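Long-range contact in 6-phosphogluconate dehydrogenase (Pseudomonas syringae, PDB 5U5G), which probably reduces 2-oxopropylphosphonate with an NADP cofactor, a late step of fosfomycin biosynthesis: residues 84-98 / 110-123. Numbering follows the deposited sequence.
Sequences LACLEVGDIVVDLST and AFAQQGADYIECPV. With NAP (NADP nicotinamide-adenine-dinucleotide phosphate), chain E.
Val93 and Tyr118 sit in register on neighbouring parallel strands, 92-95 and 117-120, whose directions differ by 19°; with helix 101-113 between them they form a beta-alpha-beta crossover of the Rossmann-type NADP-binding domain. Backbone bonds alternate along the pair, as in Val93 N to Asp117 O (3.0 Å) and Ile119 N to Val93 O (2.8 Å).

The helix packs on the sheet face that carries Val93, Asp95 and Tyr118. There the Phe111 ring is met by Val93, whose CG2 lies in the ring plane at its edge, while Tyr118 CB lies over one face, displaced toward the rim. The side chains of Leu84 and Leu87 each cross that of Phe111 at about a right angle, both using CD2: Leu84 CD2 stands 3.7 Å from Phe111 CD1, and Leu87 CD2 3.2 Å from Phe111 CE2. On the other face Ile92 and Ile119 lie side by side and point the same way, Ile92 CG2 to Ile119 CG1 3.8 Å, beneath helix 143-156.

Beyond Phe111, the far end of the Tyr118 side chain reaches Asp95. Asp95 holds its CG opposite the backbone N (chi1 -167°), which puts OD2 in plane at the edge of the tyrosine ring. The carboxylate and ring planes are 81° apart, and Tyr118 OH donates to Asp95 OD2 over 2.8 Å from above the carboxylate plane. Tyr76 OH also bonds OD2, whereas OD1 accepts from Ser97 N in an Asx turn and from Ser97 OG, so both oxygens of this buried group are engaged, which should restrict its rotation.

That turn leads to the cofactor: Thr98 N donates to O3D of NADP at 3.1 Å, and Val123 O lies 3.3 Å from nicotinamide C5N.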
ATOM      1  N   LEU A  84     -25.572 -25.521  14.040  1.00 27.52           N
ATOM      2  CA  LEU A  84     -25.468 -25.894  15.451  1.00 28.71           C
ATOM      3  C   LEU A  84     -26.352 -27.090  15.778  1.00 30.90           C
ATOM      4  O   LEU A  84     -26.007 -27.897  16.646  1.00 34.52           O
ATOM      5  CB  LEU A  84     -25.815 -24.700  16.351  1.00 27.98           C
ATOM      6  CG  LEU A  84     -24.793 -23.554  16.347  1.00 30.49           C
ATOM      7  CD1 LEU A  84     -25.418 -22.256  16.809  1.00 31.15           C
ATOM      8  CD2 LEU A  84     -23.566 -23.867  17.202  1.00 27.95           C
ATOM      9  N   ALA A  85     -27.472 -27.242  15.072  1.00 32.47           N
ATOM     10  CA  ALA A  85     -28.356 -28.380  15.294  1.00 33.12           C
ATOM     11  C   ALA A  85     -27.825 -29.675  14.685  1.00 33.48           C
ATOM     12  O   ALA A  85     -28.220 -30.757  15.130  1.00 38.54           O
ATOM     13  CB  ALA A  85     -29.747 -28.067  14.733  1.00 32.13           C
ATOM     14  N   CYS A  86     -26.940 -29.600  13.691  1.00 33.28           N
ATOM     15  CA  CYS A  86     -26.498 -30.778  12.953  1.00 31.15           C
ATOM     16  C   CYS A  86     -25.079 -31.221  13.270  1.00 33.08           C
ATOM     17  O   CYS A  86     -24.663 -32.290  12.807  1.00 37.42           O
ATOM     18  CB  CYS A  86     -26.598 -30.530  11.439  1.00 33.06           C
ATOM     19  SG  CYS A  86     -28.230 -30.096  10.855  1.00 37.32           S
ATOM     20  N   LEU A  87     -24.320 -30.437  14.021  1.00 32.91           N
ATOM     21  CA  LEU A  87     -22.942 -30.796  14.300  1.00 33.74           C
ATOM     22  C   LEU A  87     -22.865 -31.991  15.240  1.00 34.52           C
ATOM     23  O   LEU A  87     -23.701 -32.170  16.122  1.00 36.94           O
ATOM     24  CB  LEU A  87     -22.212 -29.616  14.921  1.00 33.89           C
ATOM     25  CG  LEU A  87     -21.325 -28.739  14.050  1.00 39.59           C
ATOM     26  CD1 LEU A  87     -21.948 -28.414  12.687  1.00 42.10           C
ATOM     27  CD2 LEU A  87     -21.157 -27.513  14.871  1.00 37.41           C
ATOM     28  N   GLU A  88     -21.838 -32.807  15.042  1.00 36.04           N
ATOM     29  CA  GLU A  88     -21.499 -33.873  15.968  1.00 34.91           C
ATOM     30  C   GLU A  88     -20.348 -33.431  16.860  1.00 34.03           C
ATOM     31  O   GLU A  88     -19.599 -32.504  16.536  1.00 34.02           O
ATOM     32  CB  GLU A  88     -21.116 -35.151  15.219  1.00 33.56           C
ATOM     33  CG  GLU A  88     -22.312 -35.913  14.649  1.00 43.91           C
ATOM     34  CD  GLU A  88     -21.894 -36.916  13.585  1.00 50.79           C
ATOM     35  OE1 GLU A  88     -22.657 -37.866  13.306  1.00 52.06           O
ATOM     36  OE2 GLU A  88     -20.788 -36.744  13.042  1.00 50.44           O
ATOM     37  N   VAL A  89     -20.211 -34.117  17.995  1.00 33.59           N
ATOM     38  CA  VAL A  89     -19.043 -33.918  18.839  1.00 32.99           C
ATOM     39  C   VAL A  89     -17.790 -34.184  18.022  1.00 30.90           C
ATOM     40  O   VAL A  89     -17.691 -35.206  17.340  1.00 32.77           O
ATOM     41  CB  VAL A  89     -19.123 -34.834  20.073  1.00 33.96           C
ATOM     42  CG1 VAL A  89     -17.863 -34.704  20.912  1.00 30.27           C
ATOM     43  CG2 VAL A  89     -20.369 -34.513  20.887  1.00 36.86           C
ATOM     44  N   GLY A  90     -16.825 -33.261  18.083  1.00 27.21           N
ATOM     45  CA  GLY A  90     -15.591 -33.396  17.342  1.00 30.48           C
ATOM     46  C   GLY A  90     -15.586 -32.772  15.959  1.00 32.86           C
ATOM     47  O   GLY A  90     -14.531 -32.764  15.303  1.00 34.42           O
ATOM     48  N   ASP A  91     -16.722 -32.257  15.488  1.00 30.26           N
ATOM     49  CA  ASP A  91     -16.762 -31.557  14.210  1.00 25.23           C
ATOM     50  C   ASP A  91     -16.036 -30.216  14.310  1.00 27.32           C
ATOM     51  O   ASP A  91     -15.911 -29.624  15.386  1.00 25.36           O
ATOM     52  CB  ASP A  91     -18.208 -31.327  13.754  1.00 25.84           C
ATOM     53  CG  ASP A  91     -18.871 -32.599  13.222  1.00 32.99           C
ATOM     54  OD1 ASP A  91     -18.197 -33.654  13.166  1.00 31.26           O
ATOM     55  OD2 ASP A  91     -20.057 -32.538  12.834  1.00 32.46           O
ATOM     56  N   ILE A  92     -15.553 -29.740  13.163  1.00 25.29           N
ATOM     57  CA  ILE A  92     -14.872 -28.452  13.064  1.00 25.65           C
ATOM     58  C   ILE A  92     -15.498 -27.656  11.922  1.00 28.50           C
ATOM     59  O   ILE A  92     -15.678 -28.188  10.819  1.00 22.97           O
ATOM     60  CB  ILE A  92     -13.357 -28.626  12.838  1.00 26.72           C
ATOM     61  CG1 ILE A  92     -12.731 -29.423  13.987  1.00 28.55           C
ATOM     62  CG2 ILE A  92     -12.671 -27.261  12.684  1.00 23.66           C
ATOM     63  CD1 ILE A  92     -11.312 -29.908  13.710  1.00 30.98           C
ATOM     64  N   VAL A  93     -15.847 -26.394  12.185  1.00 25.18           N
ATOM     65  CA  VAL A  93     -16.266 -25.463  11.140  1.00 25.78           C
ATOM     66  C   VAL A  93     -15.223 -24.355  11.033  1.00 22.36           C
ATOM     67  O   VAL A  93     -14.864 -23.720  12.035  1.00 23.32           O
ATOM     68  CB  VAL A  93     -17.672 -24.892  11.404  1.00 23.03           C
ATOM     69  CG1 VAL A  93     -17.951 -23.718  10.485  1.00 25.65           C
ATOM     70  CG2 VAL A  93     -18.734 -25.976  11.204  1.00 26.08           C
ATOM     71  N   VAL A  94     -14.725 -24.142   9.824  1.00 20.97           N
ATOM     72  CA  VAL A  94     -13.736 -23.109   9.535  1.00 25.71           C
ATOM     73  C   VAL A  94     -14.481 -21.985   8.821  1.00 22.55           C
ATOM     74  O   VAL A  94     -14.861 -22.124   7.657  1.00 20.07           O
ATOM     75  CB  VAL A  94     -12.582 -23.661   8.693  1.00 25.45           C
ATOM     76  CG1 VAL A  94     -11.585 -22.559   8.312  1.00 19.92           C
ATOM     77  CG2 VAL A  94     -11.900 -24.808   9.438  1.00 23.09           C
ATOM     78  N   ASP A  95     -14.728 -20.878   9.522  1.00 20.36           N
ATOM     79  CA  ASP A  95     -15.545 -19.795   8.973  1.00 23.68           C
ATOM     80  C   ASP A  95     -14.600 -18.777   8.342  1.00 23.47           C
ATOM     81  O   ASP A  95     -13.848 -18.094   9.045  1.00 20.55           O
ATOM     82  CB  ASP A  95     -16.430 -19.165  10.049  1.00 20.89           C
ATOM     83  CG  ASP A  95     -17.533 -18.257   9.470  1.00 23.93           C
ATOM     84  OD1 ASP A  95     -17.345 -17.696   8.370  1.00 19.75           O
ATOM     85  OD2 ASP A  95     -18.591 -18.094  10.133  1.00 21.84           O
ATOM     86  N   LEU A  96     -14.644 -18.682   7.016  1.00 20.40           N
ATOM     87  CA  LEU A  96     -13.784 -17.794   6.253  1.00 22.13           C
ATOM     88  C   LEU A  96     -14.406 -16.431   6.017  1.00 21.54           C
ATOM     89  O   LEU A  96     -13.818 -15.617   5.292  1.00 24.39           O
ATOM     90  CB  LEU A  96     -13.438 -18.425   4.909  1.00 20.48           C
ATOM     91  CG  LEU A  96     -12.918 -19.856   4.949  1.00 17.93           C
ATOM     92  CD1 LEU A  96     -13.143 -20.488   3.590  1.00 18.92           C
ATOM     93  CD2 LEU A  96     -11.439 -19.866   5.320  1.00 19.48           C
ATOM     94  N   SER A  97     -15.569 -16.164   6.605  1.00 21.88           N
ATOM     95  CA  SER A  97     -16.264 -14.902   6.398  1.00 19.05           C
ATOM     96  C   SER A  97     -15.645 -13.804   7.253  1.00 21.07           C
ATOM     97  O   SER A  97     -14.972 -14.059   8.255  1.00 21.08           O
ATOM     98  CB  SER A  97     -17.754 -15.040   6.742  1.00 19.76           C
ATOM     99  OG  SER A  97     -18.287 -16.245   6.197  1.00 22.76           O
ATOM    100  N   THR A  98     -15.896 -12.566   6.857  1.00 20.55           N
ATOM    101  CA  THR A  98     -15.576 -11.424   7.696  1.00 21.38           C
ATOM    102  C   THR A  98     -16.850 -11.020   8.423  1.00 20.34           C
ATOM    103  O   THR A  98     -17.829 -10.617   7.789  1.00 20.35           O
ATOM    104  CB  THR A  98     -14.997 -10.268   6.884  1.00 22.80           C
ATOM    105  OG1 THR A  98     -13.852 -10.741   6.160  1.00 18.89           O
ATOM    106  CG2 THR A  98     -14.564  -9.155   7.823  1.00 20.65           C
ATOM    107  N   ALA A 110     -20.830 -21.079  21.439  1.00 28.14           N
ATOM    108  CA  ALA A 110     -21.923 -21.989  21.101  1.00 30.77           C
ATOM    109  C   ALA A 110     -21.391 -23.325  20.604  1.00 30.22           C
ATOM    110  O   ALA A 110     -21.930 -24.387  20.950  1.00 33.57           O
ATOM    111  CB  ALA A 110     -22.853 -21.353  20.065  1.00 26.53           C
ATOM    112  N   PHE A 111     -20.322 -23.301  19.801  1.00 25.23           N
ATOM    113  CA  PHE A 111     -19.736 -24.556  19.334  1.00 29.71           C
ATOM    114  C   PHE A 111     -19.182 -25.367  20.496  1.00 32.87           C
ATOM    115  O   PHE A 111     -19.383 -26.586  20.559  1.00 32.76           O
ATOM    116  CB  PHE A 111     -18.632 -24.291  18.306  1.00 25.24           C
ATOM    117  CG  PHE A 111     -19.131 -24.197  16.882  1.00 25.69           C
ATOM    118  CD1 PHE A 111     -19.966 -23.157  16.489  1.00 24.08           C
ATOM    119  CD2 PHE A 111     -18.721 -25.123  15.926  1.00 28.58           C
ATOM    120  CE1 PHE A 111     -20.419 -23.056  15.166  1.00 27.33           C
ATOM    121  CE2 PHE A 111     -19.160 -25.024  14.599  1.00 29.28           C
ATOM    122  CZ  PHE A 111     -20.021 -24.002  14.222  1.00 27.21           C
ATOM    123  N   ALA A 112     -18.470 -24.705  21.420  1.00 27.95           N
ATOM    124  CA  ALA A 112     -17.854 -25.414  22.538  1.00 28.74           C
ATOM    125  C   ALA A 112     -18.900 -26.145  23.373  1.00 34.65           C
ATOM    126  O   ALA A 112     -18.675 -27.283  23.801  1.00 35.71           O
ATOM    127  CB  ALA A 112     -17.053 -24.435  23.400  1.00 29.18           C
ATOM    128  N   GLN A 113     -20.061 -25.515  23.588  1.00 35.15           N
ATOM    129  CA  GLN A 113     -21.154 -26.165  24.303  1.00 39.34           C
ATOM    130  C   GLN A 113     -21.537 -27.497  23.665  1.00 39.26           C
ATOM    131  O   GLN A 113     -21.829 -28.464  24.376  1.00 44.63           O
ATOM    132  CB  GLN A 113     -22.375 -25.249  24.353  1.00 40.28           C
ATOM    133  CG  GLN A 113     -22.267 -24.067  25.290  1.00 46.90           C
ATOM    134  CD  GLN A 113     -23.413 -23.091  25.086  1.00 51.76           C
ATOM    135  OE1 GLN A 113     -23.206 -21.874  24.982  1.00 53.82           O
ATOM    136  NE2 GLN A 113     -24.636 -23.623  25.000  1.00 54.73           N
ATOM    137  N   GLN A 114     -21.564 -27.563  22.332  1.00 38.09           N
ATOM    138  CA  GLN A 114     -21.900 -28.793  21.615  1.00 38.40           C
ATOM    139  C   GLN A 114     -20.740 -29.786  21.542  1.00 38.62           C
ATOM    140  O   GLN A 114     -20.883 -30.835  20.902  1.00 42.09           O
ATOM    141  CB  GLN A 114     -22.357 -28.483  20.179  1.00 41.50           C
ATOM    142  CG  GLN A 114     -23.509 -27.501  20.018  1.00 43.06           C
ATOM    143  CD  GLN A 114     -24.837 -28.059  20.491  1.00 54.12           C
ATOM    144  OE1 GLN A 114     -25.617 -28.599  19.703  1.00 56.97           O
ATOM    145  NE2 GLN A 114     -25.107 -27.922  21.786  1.00 53.97           N
ATOM    146  N   GLY A 115     -19.595 -29.484  22.151  1.00 33.90           N
ATOM    147  CA  GLY A 115     -18.434 -30.332  21.962  1.00 31.53           C
ATOM    148  C   GLY A 115     -17.821 -30.268  20.578  1.00 32.94           C
ATOM    149  O   GLY A 115     -17.114 -31.195  20.179  1.00 33.54           O
ATOM    150  N   ALA A 116     -18.077 -29.202  19.827  1.00 31.40           N
ATOM    151  CA  ALA A 116     -17.490 -28.982  18.513  1.00 30.71           C
ATOM    152  C   ALA A 116     -16.544 -27.786  18.579  1.00 29.02           C
ATOM    153  O   ALA A 116     -16.382 -27.157  19.626  1.00 32.90           O
ATOM    154  CB  ALA A 116     -18.586 -28.781  17.460  1.00 29.64           C
ATOM    155  N   ASP A 117     -15.904 -27.473  17.449  1.00 26.84           N
ATOM    156  CA  ASP A 117     -14.936 -26.384  17.386  1.00 27.09           C
ATOM    157  C   ASP A 117     -15.257 -25.415  16.260  1.00 30.42           C
ATOM    158  O   ASP A 117     -15.343 -25.814  15.093  1.00 25.30           O
ATOM    159  CB  ASP A 117     -13.514 -26.899  17.192  1.00 29.26           C
ATOM    160  CG  ASP A 117     -12.820 -27.176  18.508  1.00 33.45           C
ATOM    161  OD1 ASP A 117     -12.289 -26.214  19.118  1.00 31.24           O
ATOM    162  OD2 ASP A 117     -12.817 -28.350  18.924  1.00 31.48           O
ATOM    163  N   TYR A 118     -15.408 -24.143  16.614  1.00 25.44           N
ATOM    164  CA  TYR A 118     -15.414 -23.051  15.649  1.00 26.04           C
ATOM    165  C   TYR A 118     -13.975 -22.601  15.414  1.00 25.46           C
ATOM    166  O   TYR A 118     -13.239 -22.350  16.374  1.00 23.72           O
ATOM    167  CB  TYR A 118     -16.268 -21.894  16.178  1.00 24.82           C
ATOM    168  CG  TYR A 118     -16.523 -20.749  15.205  1.00 24.96           C
ATOM    169  CD1 TYR A 118     -17.383 -20.910  14.121  1.00 22.84           C
ATOM    170  CD2 TYR A 118     -15.945 -19.493  15.408  1.00 25.03           C
ATOM    171  CE1 TYR A 118     -17.643 -19.861  13.245  1.00 24.05           C
ATOM    172  CE2 TYR A 118     -16.191 -18.437  14.538  1.00 24.44           C
ATOM    173  CZ  TYR A 118     -17.040 -18.630  13.457  1.00 23.50           C
ATOM    174  OH  TYR A 118     -17.288 -17.586  12.594  1.00 24.01           O
ATOM    175  N   ILE A 119     -13.562 -22.537  14.149  1.00 24.11           N
ATOM    176  CA  ILE A 119     -12.292 -21.924  13.765  1.00 21.80           C
ATOM    177  C   ILE A 119     -12.617 -20.644  13.004  1.00 25.06           C
ATOM    178  O   ILE A 119     -13.225 -20.681  11.925  1.00 24.76           O
ATOM    179  CB  ILE A 119     -11.413 -22.865  12.934  1.00 22.02           C
ATOM    180  CG1 ILE A 119     -10.972 -24.079  13.770  1.00 25.17           C
ATOM    181  CG2 ILE A 119     -10.182 -22.127  12.409  1.00 21.75           C
ATOM    182  CD1 ILE A 119     -10.120 -23.732  14.992  1.00 27.69           C
ATOM    183  N   GLU A 120     -12.236 -19.516  13.591  1.00 22.80           N
ATOM    184  CA  GLU A 120     -12.462 -18.184  13.044  1.00 24.28           C
ATOM    185  C   GLU A 120     -11.298 -17.869  12.105  1.00 22.36           C
ATOM    186  O   GLU A 120     -10.170 -17.679  12.560  1.00 24.16           O
ATOM    187  CB  GLU A 120     -12.575 -17.202  14.211  1.00 22.73           C
ATOM    188  CG  GLU A 120     -12.507 -15.717  13.930  1.00 22.46           C
ATOM    189  CD  GLU A 120     -12.379 -14.898  15.227  1.00 22.80           C
ATOM    190  OE1 GLU A 120     -12.681 -15.427  16.323  1.00 22.35           O
ATOM    191  OE2 GLU A 120     -11.954 -13.731  15.153  1.00 20.15           O
ATOM    192  N   CYS A 121     -11.552 -17.849  10.788  1.00 20.29           N
ATOM    193  CA  CYS A 121     -10.470 -17.845   9.793  1.00 22.11           C
ATOM    194  C   CYS A 121     -10.736 -16.850   8.660  1.00 21.22           C
ATOM    195  O   CYS A 121     -10.854 -17.237   7.488  1.00 21.36           O
ATOM    196  CB  CYS A 121     -10.270 -19.261   9.242  1.00 20.97           C
ATOM    197  SG  CYS A 121      -8.754 -19.520   8.277  1.00 24.83           S
ATOM    198  N   PRO A 122     -10.812 -15.548   8.959  1.00 22.17           N
ATOM    199  CA  PRO A 122     -10.925 -14.567   7.869  1.00 21.68           C
ATOM    200  C   PRO A 122      -9.669 -14.607   7.007  1.00 23.28           C
ATOM    201  O   PRO A 122      -8.594 -15.006   7.463  1.00 21.08           O
ATOM    202  CB  PRO A 122     -11.082 -13.224   8.595  1.00 20.84           C
ATOM    203  CG  PRO A 122     -10.488 -13.449   9.979  1.00 20.83           C
ATOM    204  CD  PRO A 122     -10.799 -14.901  10.292  1.00 20.40           C
ATOM    205  N   VAL A 123      -9.821 -14.231   5.733  1.00 19.46           N
ATOM    206  CA  VAL A 123      -8.743 -14.365   4.759  1.00 19.97           C
ATOM    207  C   VAL A 123      -8.563 -13.067   3.984  1.00 19.34           C
ATOM    208  O   VAL A 123      -9.431 -12.194   3.972  1.00 19.97           O
ATOM    209  CB  VAL A 123      -8.993 -15.531   3.782  1.00 23.00           C
ATOM    210  CG1 VAL A 123      -9.012 -16.867   4.529  1.00 22.24           C
ATOM    211  CG2 VAL A 123     -10.295 -15.307   3.015  1.00 20.44           C
TER
HETATM  212  PA  NAP E 301     -20.610 -12.701  -2.516  1.00 21.92           P
HETATM  213  O1A NAP E 301     -21.579 -11.582  -2.410  1.00 21.47           O
HETATM  214  O2A NAP E 301     -19.867 -12.966  -3.803  1.00 22.98           O
HETATM  215  O5B NAP E 301     -21.337 -14.118  -2.047  1.00 26.10           O
HETATM  216  C5B NAP E 301     -21.961 -13.880  -0.808  1.00 21.06           C
HETATM  217  C4B NAP E 301     -22.339 -15.262  -0.235  1.00 23.90           C
HETATM  218  O4B NAP E 301     -23.108 -15.136   0.961  1.00 21.02           O
HETATM  219  C3B NAP E 301     -23.169 -16.061  -1.303  1.00 22.98           C
HETATM  220  O3B NAP E 301     -22.885 -17.420  -1.174  1.00 25.37           O
HETATM  221  C2B NAP E 301     -24.601 -15.813  -0.791  1.00 23.98           C
HETATM  222  O2B NAP E 301     -25.489 -16.779  -1.079  1.00 19.87           O
HETATM  223  C1B NAP E 301     -24.300 -15.872   0.760  1.00 21.23           C
HETATM  224  N9A NAP E 301     -25.401 -15.249   1.469  1.00 21.84           N
HETATM  225  C8A NAP E 301     -25.658 -13.881   1.694  1.00 23.29           C
HETATM  226  N7A NAP E 301     -26.815 -13.663   2.375  1.00 22.40           N
HETATM  227  C5A NAP E 301     -27.322 -14.954   2.583  1.00 21.52           C
HETATM  228  C6A NAP E 301     -28.486 -15.422   3.217  1.00 24.38           C
HETATM  229  N6A NAP E 301     -29.377 -14.548   3.791  1.00 24.03           N
HETATM  230  N1A NAP E 301     -28.771 -16.748   3.285  1.00 25.97           N
HETATM  231  C2A NAP E 301     -27.855 -17.582   2.701  1.00 21.60           C
HETATM  232  N3A NAP E 301     -26.708 -17.291   2.072  1.00 22.32           N
HETATM  233  C4A NAP E 301     -26.457 -15.947   2.023  1.00 22.05           C
HETATM  234  O3  NAP E 301     -19.581 -12.233  -1.324  1.00 24.01           O
HETATM  235  PN  NAP E 301     -18.065 -12.706  -1.521  1.00 20.74           P
HETATM  236  O1N NAP E 301     -17.931 -14.147  -1.823  1.00 23.16           O
HETATM  237  O2N NAP E 301     -17.181 -11.642  -2.134  1.00 18.50           O
HETATM  238  O5D NAP E 301     -17.480 -12.610   0.120  1.00 23.44           O
HETATM  239  C5D NAP E 301     -17.873 -13.675   0.865  1.00 21.02           C
HETATM  240  C4D NAP E 301     -17.137 -13.571   2.188  1.00 23.07           C
HETATM  241  O4D NAP E 301     -15.704 -13.571   1.955  1.00 24.57           O
HETATM  242  C3D NAP E 301     -17.484 -12.182   2.872  1.00 21.37           C
HETATM  243  O3D NAP E 301     -17.558 -12.375   4.256  1.00 22.13           O
HETATM  244  C2D NAP E 301     -16.300 -11.315   2.506  1.00 21.09           C
HETATM  245  O2D NAP E 301     -16.016 -10.325   3.461  1.00 24.18           O
HETATM  246  C1D NAP E 301     -15.163 -12.387   2.529  1.00 23.85           C
HETATM  247  N1N NAP E 301     -14.037 -11.984   1.710  1.00 24.78           N
HETATM  248  C2N NAP E 301     -14.186 -11.662   0.335  1.00 24.72           C
HETATM  249  C3N NAP E 301     -13.059 -11.366  -0.403  1.00 25.22           C
HETATM  250  C7N NAP E 301     -13.169 -11.061  -1.833  1.00 25.77           C
HETATM  251  O7N NAP E 301     -12.187 -10.833  -2.541  1.00 26.45           O
HETATM  252  N7N NAP E 301     -14.410 -11.076  -2.444  1.00 25.78           N
HETATM  253  C4N NAP E 301     -11.678 -11.407   0.196  1.00 24.89           C
HETATM  254  C5N NAP E 301     -11.653 -11.730   1.623  1.00 21.95           C
HETATM  255  C6N NAP E 301     -12.767 -11.979   2.310  1.00 22.90           C
HETATM  256  P2B NAP E 301     -26.295 -16.628  -2.734  1.00 21.74           P
HETATM  257  O1X NAP E 301     -25.148 -17.082  -3.582  1.00 20.99           O
HETATM  258  O2X NAP E 301     -27.481 -17.589  -2.604  1.00 20.24           O
HETATM  259  O3X NAP E 301     -26.608 -15.152  -2.724  1.00 22.37           O
HETATM  260  O   HOH W   1     -13.899 -30.597  17.486  1.00 32.74           O
HETATM  261  O   HOH W   2     -14.950 -16.416  11.409  1.00 26.00           O
HETATM  262  O   HOH W   3     -12.724 -13.124   5.339  1.00 18.21           O